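Long-range contacts in aspartokinase 1, chloroplastic (Arabidopsis thaliana, PDB 2CDQ), which catalyses the ATP-dependent phosphorylation of L-aspartate, the first step of the pathway to lysine, threonine, methionine and isoleucine, under allosteric control by lysine and S-adenosylmethionine: residues P59-S64 with P207-V212; S151-A156 with Q168-E173; T28-F33 with K247-W252. All coordinates share one frame; numbering follows the deposited sequence.

Interaction 1: P59-S64 with P207-V212. With LYS (lysine), chain D.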
loop_
_atom_site.group_PDB
_atom_site.type_symbol
_atom_site.label_atom_id
_atom_site.label_comp_id
_atom_site.label_asym_id
_atom_site.label_seq_id
_atom_site.Cartn_x
_atom_site.Cartn_y
_atom_site.Cartn_z
ATOM N N PRO A 59 -24.672 0.919 -37.925
ATOM C CA PRO A 59 -23.966 1.357 -36.720
ATOM C C PRO A 59 -24.584 2.553 -35.998
ATOM O O PRO A 59 -25.356 3.313 -36.589
ATOM C CB PRO A 59 -22.591 1.747 -37.262
ATOM C CG PRO A 59 -22.851 2.185 -38.697
ATOM C CD PRO A 59 -24.212 1.652 -39.119
ATOM N N VAL A 60 -24.245 2.689 -34.717
ATOM C CA VAL A 60 -24.440 3.935 -33.976
ATOM C C VAL A 60 -23.058 4.554 -33.787
ATOM O O VAL A 60 -22.136 3.885 -33.326
ATOM C CB VAL A 60 -25.125 3.710 -32.600
ATOM C CG1 VAL A 60 -24.978 4.938 -31.699
ATOM C CG2 VAL A 60 -26.598 3.380 -32.782
ATOM N N ILE A 61 -22.910 5.821 -34.159
ATOM C CA ILE A 61 -21.608 6.472 -34.096
ATOM C C ILE A 61 -21.493 7.379 -32.875
ATOM O O ILE A 61 -22.347 8.235 -32.635
ATOM C CB ILE A 61 -21.295 7.245 -35.400
ATOM C CG1 ILE A 61 -21.545 6.359 -36.635
ATOM C CG2 ILE A 61 -19.867 7.809 -35.381
ATOM C CD1 ILE A 61 -20.636 5.114 -36.758
ATOM N N VAL A 62 -20.438 7.158 -32.099
ATOM C CA VAL A 62 -20.133 7.983 -30.938
ATOM C C VAL A 62 -18.901 8.808 -31.262
ATOM O O VAL A 62 -17.826 8.254 -31.518
ATOM C CB VAL A 62 -19.868 7.125 -29.674
ATOM C CG1 VAL A 62 -19.498 8.008 -28.490
ATOM C CG2 VAL A 62 -21.087 6.299 -29.327
ATOM N N LEU A 63 -19.057 10.128 -31.253
ATOM C CA LEU A 63 -17.946 11.024 -31.564
ATOM C C LEU A 63 -17.461 11.832 -30.376
ATOM O O LEU A 63 -18.255 12.355 -29.593
ATOM C CB LEU A 63 -18.304 11.986 -32.700
ATOM C CG LEU A 63 -18.533 11.450 -34.108
ATOM C CD1 LEU A 63 -18.707 12.625 -35.035
ATOM C CD2 LEU A 63 -17.381 10.573 -34.568
ATOM N N SER A 64 -16.139 11.930 -30.268
ATOM C CA SER A 64 -15.496 12.903 -29.397
ATOM C C SER A 64 -15.503 14.277 -30.075
ATOM O O SER A 64 -16.029 14.418 -31.178
ATOM C CB SER A 64 -14.063 12.467 -29.110
ATOM O OG SER A 64 -14.049 11.266 -28.359
ATOM N N PRO A 207 -35.155 5.065 -40.548
ATOM C CA PRO A 207 -33.780 4.680 -40.214
ATOM C C PRO A 207 -32.702 5.645 -40.729
ATOM O O PRO A 207 -32.587 5.889 -41.935
ATOM C CB PRO A 207 -33.630 3.291 -40.857
ATOM C CG PRO A 207 -34.656 3.248 -41.929
ATOM C CD PRO A 207 -35.800 4.079 -41.439
ATOM N N ALA A 208 -31.934 6.192 -39.791
ATOM C CA ALA A 208 -30.775 7.027 -40.089
ATOM C C ALA A 208 -29.656 6.628 -39.138
ATOM O O ALA A 208 -29.927 6.166 -38.028
ATOM C CB ALA A 208 -31.119 8.501 -39.918
ATOM N N VAL A 209 -28.408 6.794 -39.572
ATOM C CA VAL A 209 -27.248 6.473 -38.729
ATOM C C VAL A 209 -27.109 7.508 -37.603
ATOM O O VAL A 209 -26.819 8.682 -37.867
ATOM C CB VAL A 209 -25.931 6.387 -39.550
ATOM C CG1 VAL A 209 -24.769 5.978 -38.659
ATOM C CG2 VAL A 209 -26.077 5.406 -40.720
ATOM N N PRO A 210 -27.338 7.080 -36.347
ATOM C CA PRO A 210 -27.242 7.989 -35.201
ATOM C C PRO A 210 -25.802 8.445 -34.932
ATOM O O PRO A 210 -24.876 7.624 -34.924
ATOM C CB PRO A 210 -27.775 7.145 -34.030
ATOM C CG PRO A 210 -28.483 5.984 -34.670
ATOM C CD PRO A 210 -27.716 5.721 -35.922
ATOM N N ILE A 211 -25.627 9.752 -34.740
ATOM C CA ILE A 211 -24.328 10.334 -34.427
ATOM C C ILE A 211 -24.436 11.017 -33.069
ATOM O O ILE A 211 -24.963 12.125 -32.971
ATOM C CB ILE A 211 -23.875 11.353 -35.513
ATOM C CG1 ILE A 211 -24.101 10.804 -36.933
ATOM C CG2 ILE A 211 -22.417 11.773 -35.302
ATOM C CD1 ILE A 211 -23.301 9.553 -37.301
ATOM N N VAL A 212 -23.939 10.345 -32.029
ATOM C CA VAL A 212 -24.126 10.789 -30.642
ATOM C C VAL A 212 -22.869 11.426 -30.025
ATOM O O VAL A 212 -21.752 10.915 -30.184
ATOM C CB VAL A 212 -24.603 9.624 -29.728
ATOM C CG1 VAL A 212 -25.250 10.168 -28.459
ATOM C CG2 VAL A 212 -25.588 8.722 -30.465
HETATM N N LYS D . -14.090 14.634 -26.360
HETATM C CA LYS D . -12.700 14.629 -25.819
HETATM C C LYS D . -11.693 14.044 -26.827
HETATM O O LYS D . -11.592 14.534 -27.955
HETATM C CB LYS D . -12.654 13.900 -24.469
HETATM C CG LYS D . -13.421 12.578 -24.433
HETATM C CD LYS D . -13.110 11.791 -23.174
HETATM C CE LYS D . -11.695 11.225 -23.195
HETATM N NZ LYS D . -11.395 10.473 -21.948
HETATM O OXT LYS D . -10.955 13.086 -26.574
#
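I61 and I211 pair in register on parallel strands 59-63 and 209-212, their side chains side by side and pointing the same way. The side chain of I211 forks at CB. One branch, CG2, lies 3.8 Å from CD1 of L63. The other, CG1, stands beside the backbone N (chi1 -45°), and a further turn at chi2 (-63°) lays the tip, CD1, against CG1 and CB of I61, 3.6 Å from the latter. Beyond this contact I211 faces T152 and L159 of helix 137-161, a mostly apolar niche that suits a beta-branched aliphatic residue. On the face of V60 and V62, CG2 of V60 meets the ring atom CG of P210 at 3.7 Å, while helix 232-244 packs against both valines.

Three nearly straight bonds join the backbones: I61 N to P210 O (2.8 Å), V212 N to I61 O (2.7 Å) and L63 N to V212 O (3.0 Å). P210 can serve here because it gives only its carbonyl. Just past the strand end, CB of S64, probably part of the ATP site, lies 3.4 Å from O of the lysine that also bonds substrate-binding E148. These bonds satisfy buried amides and carbonyls, strand 29-33 bonds the other edge of 59-63, and polar S64 appears at the C-terminal end.

Interaction 2: S151-A156 with Q168-E173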
loop_
_atom_site.group_PDB
_atom_site.type_symbol
_atom_site.label_atom_id
_atom_site.label_comp_id
_atom_site.label_asym_id
_atom_site.label_seq_id
_atom_site.Cartn_x
_atom_site.Cartn_y
_atom_site.Cartn_z
ATOM N N SER A 151 -18.709 18.865 -33.091
ATOM C CA SER A 151 -18.182 17.669 -33.729
ATOM C C SER A 151 -19.258 16.827 -34.411
ATOM O O SER A 151 -19.204 16.607 -35.621
ATOM C CB SER A 151 -17.442 16.836 -32.692
ATOM O OG SER A 151 -16.956 15.643 -33.268
ATOM N N THR A 152 -20.232 16.363 -33.630
ATOM C CA THR A 152 -21.314 15.527 -34.152
ATOM C C THR A 152 -22.114 16.191 -35.277
ATOM O O THR A 152 -22.416 15.540 -36.279
ATOM C CB THR A 152 -22.282 15.060 -33.040
ATOM O OG1 THR A 152 -22.592 16.156 -32.166
ATOM C CG2 THR A 152 -21.657 13.936 -32.243
ATOM N N ARG A 153 -22.438 17.476 -35.108
ATOM C CA ARG A 153 -23.246 18.226 -36.085
ATOM C C ARG A 153 -22.571 18.383 -37.451
ATOM O O ARG A 153 -23.229 18.281 -38.490
ATOM C CB ARG A 153 -23.658 19.589 -35.528
ATOM C CG ARG A 153 -24.893 19.528 -34.657
ATOM C CD ARG A 153 -25.198 20.864 -33.993
ATOM N NE ARG A 153 -26.374 20.771 -33.132
ATOM C CZ ARG A 153 -26.381 20.234 -31.913
ATOM N NH1 ARG A 153 -25.273 19.736 -31.379
ATOM N NH2 ARG A 153 -27.505 20.196 -31.217
ATOM N N ILE A 154 -21.265 18.634 -37.441
ATOM C CA ILE A 154 -20.486 18.682 -38.671
ATOM C C ILE A 154 -20.554 17.323 -39.366
ATOM O O ILE A 154 -20.927 17.236 -40.540
ATOM C CB ILE A 154 -19.020 19.108 -38.412
ATOM C CG1 ILE A 154 -18.962 20.596 -38.065
ATOM C CG2 ILE A 154 -18.156 18.830 -39.622
ATOM C CD1 ILE A 154 -17.648 21.067 -37.477
ATOM N N PHE A 155 -20.232 16.263 -38.630
ATOM C CA PHE A 155 -20.179 14.931 -39.220
ATOM C C PHE A 155 -21.542 14.466 -39.737
ATOM O O PHE A 155 -21.634 13.910 -40.836
ATOM C CB PHE A 155 -19.587 13.918 -38.239
ATOM C CG PHE A 155 -19.134 12.645 -38.889
ATOM C CD1 PHE A 155 -17.984 12.620 -39.676
ATOM C CD2 PHE A 155 -19.851 11.469 -38.715
ATOM C CE1 PHE A 155 -17.560 11.439 -40.286
ATOM C CE2 PHE A 155 -19.432 10.281 -39.316
ATOM C CZ PHE A 155 -18.286 10.267 -40.104
ATOM N N ALA A 156 -22.594 14.711 -38.954
ATOM C CA ALA A 156 -23.946 14.312 -39.338
ATOM C C ALA A 156 -24.365 14.985 -40.643
ATOM O O ALA A 156 -24.827 14.317 -41.575
ATOM C CB ALA A 156 -24.937 14.628 -38.230
ATOM N N GLN A 168 -28.057 13.569 -35.964
ATOM C CA GLN A 168 -27.161 13.886 -34.858
ATOM C C GLN A 168 -27.940 13.912 -33.555
ATOM O O GLN A 168 -29.073 14.393 -33.506
ATOM C CB GLN A 168 -26.415 15.206 -35.097
ATOM C CG GLN A 168 -27.024 16.455 -34.456
ATOM C CD GLN A 168 -26.660 16.615 -32.986
ATOM O OE1 GLN A 168 -25.620 16.135 -32.523
ATOM N NE2 GLN A 168 -27.521 17.291 -32.246
ATOM N N TYR A 169 -27.325 13.390 -32.503
ATOM C CA TYR A 169 -27.958 13.334 -31.203
ATOM C C TYR A 169 -27.089 13.976 -30.139
ATOM O O TYR A 169 -25.918 13.623 -29.985
ATOM C CB TYR A 169 -28.216 11.884 -30.815
ATOM C CG TYR A 169 -29.352 11.219 -31.552
ATOM C CD1 TYR A 169 -29.108 10.206 -32.482
ATOM C CD2 TYR A 169 -30.678 11.586 -31.308
ATOM C CE1 TYR A 169 -30.158 9.582 -33.154
ATOM C CE2 TYR A 169 -31.731 10.970 -31.971
ATOM C CZ TYR A 169 -31.466 9.972 -32.890
ATOM O OH TYR A 169 -32.509 9.365 -33.544
ATOM N N ASP A 170 -27.663 14.927 -29.413
ATOM C CA ASP A 170 -27.063 15.385 -28.176
ATOM C C ASP A 170 -27.423 14.359 -27.106
ATOM O O ASP A 170 -28.604 14.088 -26.868
ATOM C CB ASP A 170 -27.570 16.780 -27.805
ATOM C CG ASP A 170 -26.973 17.876 -28.680
ATOM O OD1 ASP A 170 -26.100 17.558 -29.530
ATOM O OD2 ASP A 170 -27.372 19.061 -28.514
ATOM N N ALA A 171 -26.402 13.766 -26.489
ATOM C CA ALA A 171 -26.591 12.735 -25.467
ATOM C C ALA A 171 -27.520 13.192 -24.349
ATOM O O ALA A 171 -28.356 12.416 -23.877
ATOM C CB ALA A 171 -25.254 12.305 -24.894
ATOM N N PHE A 172 -27.378 14.454 -23.944
ATOM C CA PHE A 172 -28.160 15.009 -22.837
ATOM C C PHE A 172 -29.637 15.206 -23.178
ATOM O O PHE A 172 -30.466 15.387 -22.281
ATOM C CB PHE A 172 -27.544 16.315 -22.317
ATOM C CG PHE A 172 -27.291 17.345 -23.386
ATOM C CD1 PHE A 172 -28.298 18.217 -23.785
ATOM C CD2 PHE A 172 -26.037 17.458 -23.978
ATOM C CE1 PHE A 172 -28.067 19.178 -24.770
ATOM C CE2 PHE A 172 -25.795 18.418 -24.963
ATOM C CZ PHE A 172 -26.813 19.279 -25.359
ATOM N N GLU A 173 -29.959 15.153 -24.470
ATOM C CA GLU A 173 -31.332 15.337 -24.942
ATOM C C GLU A 173 -32.036 14.003 -25.241
ATOM O O GLU A 173 -33.250 13.978 -25.443
ATOM C CB GLU A 173 -31.351 16.261 -26.170
ATOM C CG GLU A 173 -32.593 17.150 -26.305
ATOM C CD GLU A 173 -33.720 16.513 -27.131
ATOM O OE1 GLU A 173 -33.425 15.681 -28.031
ATOM O OE2 GLU A 173 -34.906 16.854 -26.881
#
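R153 reaches from its helix to D170 with an end-on, two-nitrogen salt bridge. NH2 points almost straight at OD2 (2.9 Å, 175° at the hydrogen), with the oxygen in the guanidinium plane; NH1 makes the more bent bond to the syn lone pair of OD1 (3.0 Å, 137°). Q168 lies alongside, its chain bent at chi2 (82°) to bring NE2 over one face of the guanidinium. That amide nitrogen gives its hydrogen to OD1 of D170 (3.1 Å) from above the carboxylate plane; the shared oxygen probably makes it tolerable for the donors R153 and Q168 to sit so close.

The tight part is deeper, where the small A156 is buried against CB of Q168, leaving room for strand and helix to approach. T152, also buried, has OG1 3.0 Å from OE1 of Q168, though its hydroxyl bonds to O of E148. By contrast, R153 and Q168 are partly exposed, and beyond D170 the segment draws away from the helix to an exposed E173. The contact fastens helix 137-161 to the end of strand 166-169, which pairs with strand 209-219, while helices 41-53 and 92-108 pack against I154 on the same helix.

Interaction 3: T28-F33 with K247-W252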
loop_
_atom_site.group_PDB
_atom_site.type_symbol
_atom_site.label_atom_id
_atom_site.label_comp_id
_atom_site.label_asym_id
_atom_site.label_seq_id
_atom_site.Cartn_x
_atom_site.Cartn_y
_atom_site.Cartn_z
ATOM N N THR A 28 -26.943 -2.766 -35.284
ATOM C CA THR A 28 -26.098 -3.960 -35.097
ATOM C C THR A 28 -24.922 -3.776 -34.139
ATOM O O THR A 28 -24.496 -4.736 -33.488
ATOM C CB THR A 28 -25.564 -4.527 -36.440
ATOM O OG1 THR A 28 -25.073 -3.458 -37.259
ATOM C CG2 THR A 28 -26.662 -5.279 -37.181
ATOM N N CYS A 29 -24.404 -2.551 -34.059
ATOM C CA CYS A 29 -23.245 -2.234 -33.219
ATOM C C CYS A 29 -23.050 -0.729 -33.040
ATOM O O CYS A 29 -23.629 0.081 -33.768
ATOM C CB CYS A 29 -21.970 -2.835 -33.815
ATOM S SG CYS A 29 -21.628 -2.218 -35.471
ATOM N N VAL A 30 -22.217 -0.376 -32.064
ATOM C CA VAL A 30 -21.820 1.008 -31.819
ATOM C C VAL A 30 -20.323 1.191 -32.099
ATOM O O VAL A 30 -19.495 0.386 -31.666
ATOM C CB VAL A 30 -22.203 1.479 -30.386
ATOM C CG1 VAL A 30 -21.917 0.398 -29.352
ATOM C CG2 VAL A 30 -21.494 2.768 -30.029
ATOM N N MET A 31 -19.993 2.237 -32.853
ATOM C CA MET A 31 -18.604 2.558 -33.175
ATOM C C MET A 31 -18.224 3.890 -32.549
ATOM O O MET A 31 -18.895 4.904 -32.757
ATOM C CB MET A 31 -18.391 2.590 -34.687
ATOM C CG MET A 31 -18.768 1.286 -35.373
ATOM S SD MET A 31 -18.853 1.436 -37.160
ATOM C CE MET A 31 -17.249 0.821 -37.627
ATOM N N LYS A 32 -17.155 3.867 -31.760
ATOM C CA LYS A 32 -16.688 5.052 -31.063
ATOM C C LYS A 32 -15.411 5.550 -31.711
ATOM O O LYS A 32 -14.505 4.764 -32.004
ATOM C CB LYS A 32 -16.448 4.746 -29.584
ATOM C CG LYS A 32 -15.916 5.916 -28.773
ATOM C CD LYS A 32 -14.399 5.962 -28.778
ATOM C CE LYS A 32 -13.891 7.195 -28.070
ATOM N NZ LYS A 32 -12.552 6.930 -27.487
ATOM N N PHE A 33 -15.350 6.863 -31.917
ATOM C CA PHE A 33 -14.186 7.510 -32.515
ATOM C C PHE A 33 -13.667 8.651 -31.644
ATOM O O PHE A 33 -14.438 9.504 -31.187
ATOM C CB PHE A 33 -14.521 8.005 -33.926
ATOM C CG PHE A 33 -14.794 6.898 -34.901
ATOM C CD1 PHE A 33 -13.754 6.321 -35.626
ATOM C CD2 PHE A 33 -16.085 6.421 -35.083
ATOM C CE1 PHE A 33 -13.994 5.285 -36.525
ATOM C CE2 PHE A 33 -16.341 5.381 -35.979
ATOM C CZ PHE A 33 -15.291 4.811 -36.701
ATOM N N LYS A 247 -24.391 -6.743 -30.363
ATOM C CA LYS A 247 -23.449 -7.871 -30.410
ATOM C C LYS A 247 -22.077 -7.506 -29.845
ATOM O O LYS A 247 -21.490 -8.287 -29.094
ATOM C CB LYS A 247 -23.275 -8.400 -31.839
ATOM C CG LYS A 247 -24.556 -8.586 -32.658
ATOM C CD LYS A 247 -24.214 -8.978 -34.106
ATOM C CE LYS A 247 -23.259 -7.964 -34.768
ATOM N NZ LYS A 247 -22.481 -8.546 -35.900
ATOM N N GLU A 248 -21.565 -6.332 -30.228
ATOM C CA GLU A 248 -20.285 -5.819 -29.710
ATOM C C GLU A 248 -20.186 -4.290 -29.693
ATOM O O GLU A 248 -20.905 -3.596 -30.414
ATOM C CB GLU A 248 -19.082 -6.427 -30.458
ATOM C CG GLU A 248 -18.864 -5.923 -31.880
ATOM C CD GLU A 248 -17.541 -6.390 -32.484
ATOM O OE1 GLU A 248 -16.940 -7.365 -31.985
ATOM O OE2 GLU A 248 -17.100 -5.773 -33.474
ATOM N N ILE A 249 -19.287 -3.784 -28.849
ATOM C CA ILE A 249 -18.939 -2.364 -28.813
ATOM C C ILE A 249 -17.531 -2.206 -29.377
ATOM O O ILE A 249 -16.601 -2.867 -28.922
ATOM C CB ILE A 249 -19.025 -1.786 -27.378
ATOM C CG1 ILE A 249 -20.442 -1.957 -26.821
ATOM C CG2 ILE A 249 -18.628 -0.310 -27.355
ATOM C CD1 ILE A 249 -20.494 -2.268 -25.339
ATOM N N GLN A 250 -17.393 -1.345 -30.383
ATOM C CA GLN A 250 -16.123 -1.143 -31.074
ATOM C C GLN A 250 -15.496 0.185 -30.694
ATOM O O GLN A 250 -16.158 1.217 -30.719
ATOM C CB GLN A 250 -16.330 -1.179 -32.588
ATOM C CG GLN A 250 -16.621 -2.560 -33.164
ATOM C CD GLN A 250 -16.772 -2.553 -34.681
ATOM O OE1 GLN A 250 -16.544 -1.531 -35.346
ATOM N NE2 GLN A 250 -17.158 -3.701 -35.237
ATOM N N VAL A 251 -14.217 0.153 -30.341
ATOM C CA VAL A 251 -13.460 1.372 -30.053
ATOM C C VAL A 251 -12.355 1.504 -31.097
ATOM O O VAL A 251 -11.527 0.605 -31.255
ATOM C CB VAL A 251 -12.890 1.360 -28.607
ATOM C CG1 VAL A 251 -11.798 2.402 -28.422
ATOM C CG2 VAL A 251 -14.005 1.581 -27.596
ATOM N N TRP A 252 -12.356 2.621 -31.818
ATOM C CA TRP A 252 -11.414 2.816 -32.920
ATOM C C TRP A 252 -10.132 3.578 -32.547
ATOM O O TRP A 252 -10.163 4.563 -31.804
ATOM C CB TRP A 252 -12.125 3.454 -34.115
ATOM C CG TRP A 252 -13.092 2.505 -34.777
ATOM C CD1 TRP A 252 -14.394 2.277 -34.426
ATOM C CD2 TRP A 252 -12.823 1.646 -35.892
ATOM N NE1 TRP A 252 -14.950 1.332 -35.254
ATOM C CE2 TRP A 252 -14.007 0.929 -36.161
ATOM C CE3 TRP A 252 -11.697 1.414 -36.689
ATOM C CZ2 TRP A 252 -14.095 -0.006 -37.195
ATOM C CZ3 TRP A 252 -11.787 0.485 -37.716
ATOM C CH2 TRP A 252 -12.977 -0.213 -37.960
#
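F33 and W252 form the apolar centre, an offset stack in which the phenyl ring lies over one face of the indole. The ring centroids, that of F33 and that of the five-membered ring of W252, are 4.3 Å apart and the planes differ by 11°; CE1 of F33 comes to 3.4 Å from CG of W252. M31 extends the cluster: a bend at chi3 (97°) swings CE to 3.3 Å from CZ2 of W252, and its sulfur makes an oblique Met-aromatic contact with the indole. A flexible thioether can bend to follow the indole. On the other face of the sheet V30 and I249 touch through their CG1 atoms (3.8 Å); V30 packs on A237 of helix 232-244, I249 on I304 and V306.

Between the faces, parallel-strand bonds run from Q250 N to V30 O, K32 N to Q250 O and W252 N to K32 O, each 3.0 Å. Farther out, Q250 uses NE2 to grip OE2 of E248 at 2.7 Å, and its OE1 takes only a weak bond from NE1 of W252. The other oxygen of E248, OE1, forms a salt bridge with R307. K32, which probably binds ATP, sends NZ to a salt bridge with D234. Neighbouring parallel strands with a lysine near their C-terminal ends, facing a helix and the active site, are characteristic of the amino acid kinase fold.

How the interactions relate
All three contacts lie in the amino acid kinase domain and reach one mixed sheet, in which strands 248-253, 29-33, 59-63, 209-219 and 166-169 follow one another as parallel neighbours. Interactions 1 and 3 have centres about 10 Å apart and meet through backbone bonds between strands 59-63 and 29-33. Interactions 1 and 2, about 8 Å apart, meet where I211 pairs with Y169 and S64 with S151; interactions 2 and 3 are about 17 Å apart and do not touch. Along the chain, interaction 3 encloses interaction 1, which in turn encloses interaction 2. The sheet thus brings K32 and S64, with E148 of helix 137-161, around the lysine at the active site.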